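Local structure of nucleoside-diphosphate-sugar epimerase (Pseudomonas aeruginosa, 2X4G) at residues G179-E187 with R214-A222; I201-A211 with L259-M269. The protein probably acts as an NAD-dependent enzyme of the epimerase/dehydratase family on nucleotide sugars, its exact reaction and substrate being unestablished. All coordinates share one frame; numbering follows the deposited sequence.

Interaction 1 (G179-E187 with R214-A222)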
loop_
_atom_site.group_PDB
_atom_site.type_symbol
_atom_site.label_atom_id
_atom_site.label_comp_id
_atom_site.label_asym_id
_atom_site.label_seq_id
_atom_site.Cartn_x
_atom_site.Cartn_y
_atom_site.Cartn_z
ATOM N N GLY A 179 18.097 -1.505 -24.913
ATOM C CA GLY A 179 19.067 -0.785 -24.087
ATOM C C GLY A 179 18.555 -0.688 -22.668
ATOM O O GLY A 179 17.438 -0.253 -22.441
ATOM N N ILE A 180 19.381 -1.119 -21.720
ATOM C CA ILE A 180 18.991 -1.327 -20.336
ATOM C C ILE A 180 19.942 -0.535 -19.477
ATOM O O ILE A 180 21.011 -1.025 -19.150
ATOM C CB ILE A 180 19.128 -2.813 -19.919
ATOM C CG1 ILE A 180 18.325 -3.733 -20.839
ATOM C CG2 ILE A 180 18.678 -3.019 -18.466
ATOM C CD1 ILE A 180 18.494 -5.217 -20.484
ATOM N N PRO A 181 19.576 0.701 -19.111
ATOM C CA PRO A 181 20.457 1.454 -18.236
ATOM C C PRO A 181 20.297 1.046 -16.779
ATOM O O PRO A 181 19.269 0.499 -16.409
ATOM C CB PRO A 181 19.975 2.880 -18.435
ATOM C CG PRO A 181 18.548 2.746 -18.689
ATOM C CD PRO A 181 18.398 1.492 -19.495
ATOM N N GLY A 182 21.311 1.309 -15.967
ATOM C CA GLY A 182 21.177 1.219 -14.524
ATOM C C GLY A 182 20.302 2.351 -14.011
ATOM O O GLY A 182 19.690 3.081 -14.799
ATOM N N MET A 183 20.239 2.504 -12.690
ATOM C CA MET A 183 19.523 3.613 -12.082
ATOM C C MET A 183 20.112 4.934 -12.617
ATOM O O MET A 183 21.271 5.240 -12.364
ATOM C CB MET A 183 19.660 3.535 -10.562
ATOM C CG MET A 183 18.669 4.375 -9.784
ATOM S SD MET A 183 19.197 4.682 -8.081
ATOM C CE MET A 183 17.906 5.798 -7.530
ATOM N N VAL A 184 19.309 5.692 -13.364
ATOM C CA VAL A 184 19.738 6.933 -14.016
ATOM C C VAL A 184 19.647 8.138 -13.077
ATOM O O VAL A 184 18.594 8.429 -12.537
ATOM C CB VAL A 184 18.887 7.202 -15.267
ATOM C CG1 VAL A 184 19.320 8.484 -15.961
ATOM C CG2 VAL A 184 18.981 6.012 -16.233
ATOM N N LEU A 185 20.750 8.847 -12.884
ATOM C CA LEU A 185 20.776 10.009 -11.985
ATOM C C LEU A 185 21.435 11.179 -12.706
ATOM O O LEU A 185 22.451 10.977 -13.391
ATOM C CB LEU A 185 21.564 9.690 -10.706
ATOM C CG LEU A 185 20.896 8.801 -9.655
ATOM C CD1 LEU A 185 21.910 8.472 -8.593
ATOM C CD2 LEU A 185 19.680 9.479 -9.034
ATOM N N GLY A 186 20.871 12.380 -12.558
ATOM C CA GLY A 186 21.454 13.556 -13.191
ATOM C C GLY A 186 20.571 14.769 -13.183
ATOM O O GLY A 186 19.619 14.845 -12.443
ATOM N N GLU A 187 20.895 15.739 -14.018
ATOM C CA GLU A 187 20.057 16.943 -14.121
ATOM C C GLU A 187 18.860 16.745 -15.072
ATOM O O GLU A 187 18.815 15.808 -15.873
ATOM C CB GLU A 187 20.886 18.145 -14.538
ATOM C CG GLU A 187 21.612 17.990 -15.853
ATOM C CD GLU A 187 22.430 19.216 -16.231
ATOM O OE1 GLU A 187 22.478 20.186 -15.441
ATOM O OE2 GLU A 187 23.060 19.202 -17.316
ATOM N N ARG A 214 23.485 -1.899 -6.178
ATOM C CA ARG A 214 22.849 -1.139 -7.247
ATOM C C ARG A 214 23.861 -0.570 -8.212
ATOM O O ARG A 214 24.953 -0.217 -7.806
ATOM C CB ARG A 214 22.055 0.005 -6.634
ATOM C CG ARG A 214 21.091 0.640 -7.603
ATOM C CD ARG A 214 20.147 1.601 -6.909
ATOM N NE ARG A 214 19.193 0.898 -6.060
ATOM C CZ ARG A 214 18.113 0.256 -6.505
ATOM N NH1 ARG A 214 17.835 0.208 -7.809
ATOM N NH2 ARG A 214 17.316 -0.358 -5.634
ATOM N N ASN A 215 23.492 -0.485 -9.485
ATOM C CA ASN A 215 24.279 0.249 -10.479
ATOM C C ASN A 215 23.610 1.563 -10.829
ATOM O O ASN A 215 22.437 1.595 -11.240
ATOM C CB ASN A 215 24.494 -0.542 -11.759
ATOM C CG ASN A 215 25.512 0.126 -12.697
ATOM O OD1 ASN A 215 25.133 0.856 -13.607
ATOM N ND2 ASN A 215 26.803 -0.118 -12.464
ATOM N N VAL A 216 24.382 2.636 -10.661
ATOM C CA VAL A 216 23.948 3.997 -10.908
ATOM C C VAL A 216 24.661 4.521 -12.148
ATOM O O VAL A 216 25.833 4.215 -12.349
ATOM C CB VAL A 216 24.285 4.868 -9.694
ATOM C CG1 VAL A 216 24.244 6.356 -10.036
ATOM C CG2 VAL A 216 23.322 4.560 -8.591
ATOM N N ILE A 217 23.959 5.291 -12.979
ATOM C CA ILE A 217 24.536 5.837 -14.210
ATOM C C ILE A 217 24.145 7.291 -14.411
ATOM O O ILE A 217 23.034 7.714 -14.088
ATOM C CB ILE A 217 24.161 5.029 -15.492
ATOM C CG1 ILE A 217 25.054 5.480 -16.670
ATOM C CG2 ILE A 217 22.685 5.175 -15.817
ATOM C CD1 ILE A 217 24.595 5.097 -18.011
ATOM N N ASP A 218 25.102 8.052 -14.927
ATOM C CA ASP A 218 24.948 9.471 -15.147
ATOM C C ASP A 218 23.940 9.664 -16.308
ATOM O O ASP A 218 23.970 8.945 -17.301
ATOM C CB ASP A 218 26.344 10.051 -15.421
ATOM C CG ASP A 218 26.341 11.525 -15.819
ATOM O OD1 ASP A 218 26.544 12.365 -14.921
ATOM O OD2 ASP A 218 26.197 11.847 -17.031
ATOM N N ALA A 219 23.026 10.608 -16.155
ATOM C CA ALA A 219 21.968 10.773 -17.117
ATOM C C ALA A 219 22.526 11.135 -18.491
ATOM O O ALA A 219 22.122 10.549 -19.501
ATOM C CB ALA A 219 20.990 11.828 -16.650
ATOM N N ALA A 220 23.436 12.104 -18.524
ATOM C CA ALA A 220 23.981 12.592 -19.796
ATOM C C ALA A 220 24.575 11.431 -20.567
ATOM O O ALA A 220 24.336 11.299 -21.753
ATOM C CB ALA A 220 25.038 13.708 -19.578
ATOM N N GLU A 221 25.314 10.572 -19.881
ATOM C CA GLU A 221 25.941 9.427 -20.522
ATOM C C GLU A 221 24.913 8.413 -20.977
ATOM O O GLU A 221 25.001 7.933 -22.112
ATOM C CB GLU A 221 26.970 8.728 -19.609
ATOM C CG GLU A 221 27.875 9.679 -18.884
ATOM C CD GLU A 221 29.331 9.297 -18.921
ATOM O OE1 GLU A 221 29.980 9.602 -19.939
ATOM O OE2 GLU A 221 29.837 8.750 -17.918
ATOM N N ALA A 222 23.961 8.070 -20.109
ATOM C CA ALA A 222 22.970 7.031 -20.440
ATOM C C ALA A 222 22.271 7.379 -21.762
ATOM O O ALA A 222 22.044 6.522 -22.595
ATOM C CB ALA A 222 21.978 6.839 -19.312
#

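Interaction 2 (I201-A211 with L259-M269)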
loop_
_atom_site.group_PDB
_atom_site.type_symbol
_atom_site.label_atom_id
_atom_site.label_comp_id
_atom_site.label_asym_id
_atom_site.label_seq_id
_atom_site.Cartn_x
_atom_site.Cartn_y
_atom_site.Cartn_z
ATOM N N ILE A 201 16.682 12.584 0.931
ATOM C CA ILE A 201 17.803 12.838 1.823
ATOM C C ILE A 201 17.912 14.336 2.152
ATOM O O ILE A 201 17.821 14.719 3.308
ATOM C CB ILE A 201 19.105 12.320 1.213
ATOM C CG1 ILE A 201 19.105 10.787 1.233
ATOM C CG2 ILE A 201 20.297 12.840 1.982
ATOM C CD1 ILE A 201 20.291 10.168 0.578
ATOM N N GLY A 202 18.067 15.174 1.131
ATOM C CA GLY A 202 18.199 16.624 1.308
ATOM C C GLY A 202 17.121 17.266 2.166
ATOM O O GLY A 202 17.402 18.189 2.932
ATOM N N ASN A 203 15.891 16.773 2.053
ATOM C CA ASN A 203 14.764 17.332 2.799
ATOM C C ASN A 203 14.535 16.655 4.143
ATOM O O ASN A 203 13.450 16.772 4.692
ATOM C CB ASN A 203 13.466 17.215 1.982
ATOM C CG ASN A 203 13.428 18.146 0.782
ATOM O OD1 ASN A 203 13.975 19.252 0.806
ATOM N ND2 ASN A 203 12.754 17.708 -0.273
ATOM N N GLY A 204 15.527 15.934 4.663
ATOM C CA GLY A 204 15.389 15.210 5.932
ATOM C C GLY A 204 14.417 14.030 5.982
ATOM O O GLY A 204 14.191 13.456 7.041
ATOM N N GLU A 205 13.852 13.641 4.846
ATOM C CA GLU A 205 12.802 12.622 4.828
ATOM C C GLU A 205 13.375 11.211 4.880
ATOM O O GLU A 205 12.953 10.389 5.694
ATOM C CB GLU A 205 11.925 12.778 3.583
ATOM C CG GLU A 205 11.120 14.098 3.537
ATOM C CD GLU A 205 9.836 13.986 2.685
ATOM O OE1 GLU A 205 9.798 13.122 1.764
ATOM O OE2 GLU A 205 8.865 14.747 2.951
ATOM N N MET A 206 14.322 10.911 4.003
ATOM C CA MET A 206 14.950 9.592 4.024
ATOM C C MET A 206 15.936 9.496 5.184
ATOM O O MET A 206 17.121 9.793 5.052
ATOM C CB MET A 206 15.658 9.280 2.721
ATOM C CG MET A 206 16.126 7.871 2.690
ATOM S SD MET A 206 17.082 7.551 1.235
ATOM C CE MET A 206 15.843 7.002 0.058
ATOM N N THR A 207 15.422 9.065 6.322
ATOM C CA THR A 207 16.218 8.975 7.514
ATOM C C THR A 207 16.933 7.627 7.605
ATOM O O THR A 207 17.890 7.492 8.358
ATOM C CB THR A 207 15.356 9.248 8.752
ATOM O OG1 THR A 207 16.201 9.311 9.896
ATOM C CG2 THR A 207 14.275 8.174 8.959
ATOM N N HIS A 208 16.483 6.636 6.835
ATOM C CA HIS A 208 17.104 5.301 6.829
ATOM C C HIS A 208 17.120 4.712 5.416
ATOM O O HIS A 208 16.370 5.155 4.544
ATOM C CB HIS A 208 16.333 4.328 7.746
ATOM C CG HIS A 208 16.322 4.711 9.194
ATOM N ND1 HIS A 208 17.323 4.350 10.068
ATOM C CD2 HIS A 208 15.415 5.400 9.928
ATOM C CE1 HIS A 208 17.046 4.819 11.273
ATOM N NE2 HIS A 208 15.893 5.461 11.215
ATOM N N TYR A 209 17.956 3.693 5.215
ATOM C CA TYR A 209 18.036 2.950 3.947
ATOM C C TYR A 209 18.089 1.458 4.251
ATOM O O TYR A 209 18.395 1.069 5.381
ATOM C CB TYR A 209 19.312 3.320 3.180
ATOM C CG TYR A 209 20.568 2.784 3.841
ATOM C CD1 TYR A 209 21.189 3.487 4.868
ATOM C CD2 TYR A 209 21.117 1.566 3.462
ATOM C CE1 TYR A 209 22.342 2.999 5.486
ATOM C CE2 TYR A 209 22.272 1.061 4.087
ATOM C CZ TYR A 209 22.877 1.786 5.101
ATOM O OH TYR A 209 24.009 1.312 5.748
ATOM N N VAL A 210 17.832 0.633 3.239
ATOM C CA VAL A 210 17.947 -0.817 3.352
ATOM C C VAL A 210 19.113 -1.341 2.510
ATOM O O VAL A 210 19.251 -0.985 1.343
ATOM C CB VAL A 210 16.639 -1.509 2.910
ATOM C CG1 VAL A 210 16.877 -2.982 2.585
ATOM C CG2 VAL A 210 15.589 -1.381 3.999
ATOM N N ALA A 211 19.928 -2.220 3.098
ATOM C CA ALA A 211 21.115 -2.769 2.422
ATOM C C ALA A 211 20.769 -3.301 1.035
ATOM O O ALA A 211 19.703 -3.900 0.827
ATOM C CB ALA A 211 21.769 -3.874 3.273
ATOM N N LEU A 259 25.330 17.052 0.518
ATOM C CA LEU A 259 24.261 17.972 0.908
ATOM C C LEU A 259 24.501 18.620 2.266
ATOM O O LEU A 259 23.706 19.459 2.698
ATOM C CB LEU A 259 22.913 17.252 0.924
ATOM C CG LEU A 259 22.397 16.811 -0.449
ATOM C CD1 LEU A 259 21.250 15.820 -0.298
ATOM C CD2 LEU A 259 21.980 18.032 -1.264
ATOM N N GLY A 260 25.593 18.238 2.927
ATOM C CA GLY A 260 25.889 18.688 4.288
ATOM C C GLY A 260 24.929 18.121 5.325
ATOM O O GLY A 260 24.634 18.781 6.317
ATOM N N GLN A 261 24.470 16.887 5.107
ATOM C CA GLN A 261 23.424 16.259 5.922
ATOM C C GLN A 261 23.970 15.006 6.604
ATOM O O GLN A 261 25.020 14.517 6.210
ATOM C CB GLN A 261 22.259 15.862 5.021
ATOM C CG GLN A 261 21.644 17.012 4.237
ATOM C CD GLN A 261 20.472 17.658 4.932
ATOM O OE1 GLN A 261 20.034 17.205 5.990
ATOM N NE2 GLN A 261 19.943 18.723 4.327
ATOM N N PRO A 262 23.257 14.473 7.625
ATOM C CA PRO A 262 23.723 13.222 8.255
ATOM C C PRO A 262 23.438 11.993 7.390
ATOM O O PRO A 262 22.435 11.957 6.682
ATOM C CB PRO A 262 22.933 13.162 9.572
ATOM C CG PRO A 262 21.741 14.061 9.396
ATOM C CD PRO A 262 21.970 14.943 8.189
ATOM N N ALA A 263 24.318 11.000 7.432
ATOM C CA ALA A 263 24.104 9.781 6.653
ATOM C C ALA A 263 22.899 9.015 7.198
ATOM O O ALA A 263 22.769 8.837 8.408
ATOM C CB ALA A 263 25.355 8.895 6.649
ATOM N N PRO A 264 21.988 8.598 6.305
ATOM C CA PRO A 264 20.923 7.691 6.686
ATOM C C PRO A 264 21.461 6.403 7.274
ATOM O O PRO A 264 22.444 5.864 6.794
ATOM C CB PRO A 264 20.220 7.404 5.362
ATOM C CG PRO A 264 20.428 8.596 4.553
ATOM C CD PRO A 264 21.727 9.215 4.992
ATOM N N GLN A 265 20.783 5.921 8.303
ATOM C CA GLN A 265 21.224 4.758 9.036
ATOM C C GLN A 265 20.646 3.490 8.430
ATOM O O GLN A 265 19.586 3.522 7.813
ATOM C CB GLN A 265 20.828 4.884 10.514
ATOM C CG GLN A 265 21.227 6.221 11.190
ATOM C CD GLN A 265 22.750 6.508 11.190
ATOM O OE1 GLN A 265 23.546 5.828 10.520
ATOM N NE2 GLN A 265 23.152 7.531 11.951
ATOM N N PRO A 266 21.357 2.364 8.599
ATOM C CA PRO A 266 20.893 1.129 8.001
ATOM C C PRO A 266 19.651 0.644 8.685
ATOM O O PRO A 266 19.460 0.879 9.872
ATOM C CB PRO A 266 22.036 0.133 8.248
ATOM C CG PRO A 266 23.065 0.846 9.020
ATOM C CD PRO A 266 22.500 2.138 9.497
ATOM N N MET A 267 18.811 -0.026 7.925
ATOM C CA MET A 267 17.625 -0.604 8.464
ATOM C C MET A 267 17.581 -2.038 8.009
ATOM O O MET A 267 17.740 -2.324 6.826
ATOM C CB MET A 267 16.421 0.153 7.959
ATOM C CG MET A 267 15.168 -0.152 8.732
ATOM S SD MET A 267 13.778 0.660 7.961
ATOM C CE MET A 267 13.730 -0.264 6.424
ATOM N N SER A 268 17.374 -2.926 8.971
ATOM C CA SER A 268 17.384 -4.370 8.752
ATOM C C SER A 268 16.361 -4.804 7.705
ATOM O O SER A 268 15.337 -4.154 7.504
ATOM C CB SER A 268 17.115 -5.091 10.082
ATOM O OG SER A 268 16.918 -6.472 9.893
ATOM N N MET A 269 16.659 -5.901 7.029
ATOM C CA MET A 269 15.737 -6.465 6.068
ATOM C C MET A 269 14.545 -7.076 6.786
ATOM O O MET A 269 13.406 -6.950 6.331
ATOM C CB MET A 269 16.432 -7.539 5.236
ATOM C CG MET A 269 15.589 -8.041 4.066
ATOM S SD MET A 269 15.148 -6.700 2.959
ATOM C CE MET A 269 16.807 -6.257 2.412
#

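Interaction 1 (G179-E187 with R214-A222)
Four backbone hydrogen bonds, alternating in direction, join Met183-Leu185 to strand 214-218, which runs parallel to it, and to the first residue of the helix after it. Met183 N gives to Asn215 O at 2.8 Å, in the carbonyl plane, and Ile217 N to Met183 O; Leu185 N reaches Ile217 O along the straightest of the four (N-H...O 167°). The last, Ala219 N to Leu185 O, comes from above the carbonyl plane and carries the pairing into helix 219-232. There Asp218 is the N-cap: its OD2 accepts from Glu221 N through the anti lone pair, while OD1 makes a salt bridge with Arg329 and a hydrogen bond with Thr326.

Apolar packing flanks the ladder. On the face carrying Met183, Leu185 and Val216, Leu185 CD1 presses obliquely on Val216 CG1 at 3.5 Å, and the extended Met183 chain lays SD against Arg214 CD; the Arg214 guanidinium goes on to Tyr128. On the face carrying Val184 and Ile217, the two point the same way, CG2 against CG2 at 3.8 Å. Val184 turns CG1 away from the backbone N (chi1 -180°), bringing that methyl to 3.8 Å from Ala219 CB.

The carbonyls of Asn215, Met183, Ile217 and Leu185 are thus paired within the mixed Rossmann-type sheet, and strand is tied directly to helix start.

Interaction 2 (I201-A211 with L259-M269)
Gln265 O is gripped by two donors of the other strand, both from consecutive residues. Tyr209 N reaches it at 3.1 Å, tilted 28° from the carbonyl plane, and His208 ND1 adds a weak bond at 3.3 Å, the oxygen lying at the edge of the imidazole near its plane. His208 CG stands anti to the carbonyl carbon (chi1 -63°), which brings the ND1 edge to Gln265, where ND1 also meets CB. Gln265 N gives a 3.3 Å bond to Thr207 O, and Met267 N a weak, bent one to Tyr209 O.

The Tyr209 ring lies against the proline-rich chain. Its CG sits between backbone N and carbonyl carbon (chi1 70°), which swings the ring across strand 265-267. Pro266 CA covers one face in a CH-pi contact, 3.8 Å from the centroid and offset toward the rim, while the Pro264 carbonyl meets the ring edge in plane.

Further along, Val210 is held between two methionines: CG2 faces Met267 CE, and CG1 faces Met269 CE, the latter chain crossing at about a right angle. At the opposite end, Leu259 CD1 touches Ile201 CG2 at 3.9 Å and packs on Gly202 CA, and Pro264 CG lies against Ile201 CG1 and Met206 O. Both helices end nearby in Schellman motifs, at Gly204 and Gly260. Thr207 and His208 pack on Ala274, and Met267 on Leu275, of the second subunit.

The result is a separate two-stranded parallel sheet, paired from 208-210 to 265-267 outside the main Rossmann-type sheet, characteristic of the smaller C-terminal part of the extended epimerase/dehydratase fold that probably completes the substrate-binding side.

How the interactions relate
After the N-terminal strands of the main sheet, the chain enters strand 176-185, the first half of interaction 1, then passes through helix 196-202 into strand 208-210, the first half of interaction 2. It turns at once into strand 213-218 and helix 219-232, closing the loop of interaction 1. After strand 238-247 and helix 248-259, strand 265-267 closes interaction 2 round a longer loop. The two therefore cross rather than nest, their segments alternating. Their centres lie about 21 Å apart, with no touch between them beyond adjoining in sequence: interaction 1 joins two strands of the main mixed sheet near the chain's centre, interaction 2 forms the small peripheral sheet beside the second subunit.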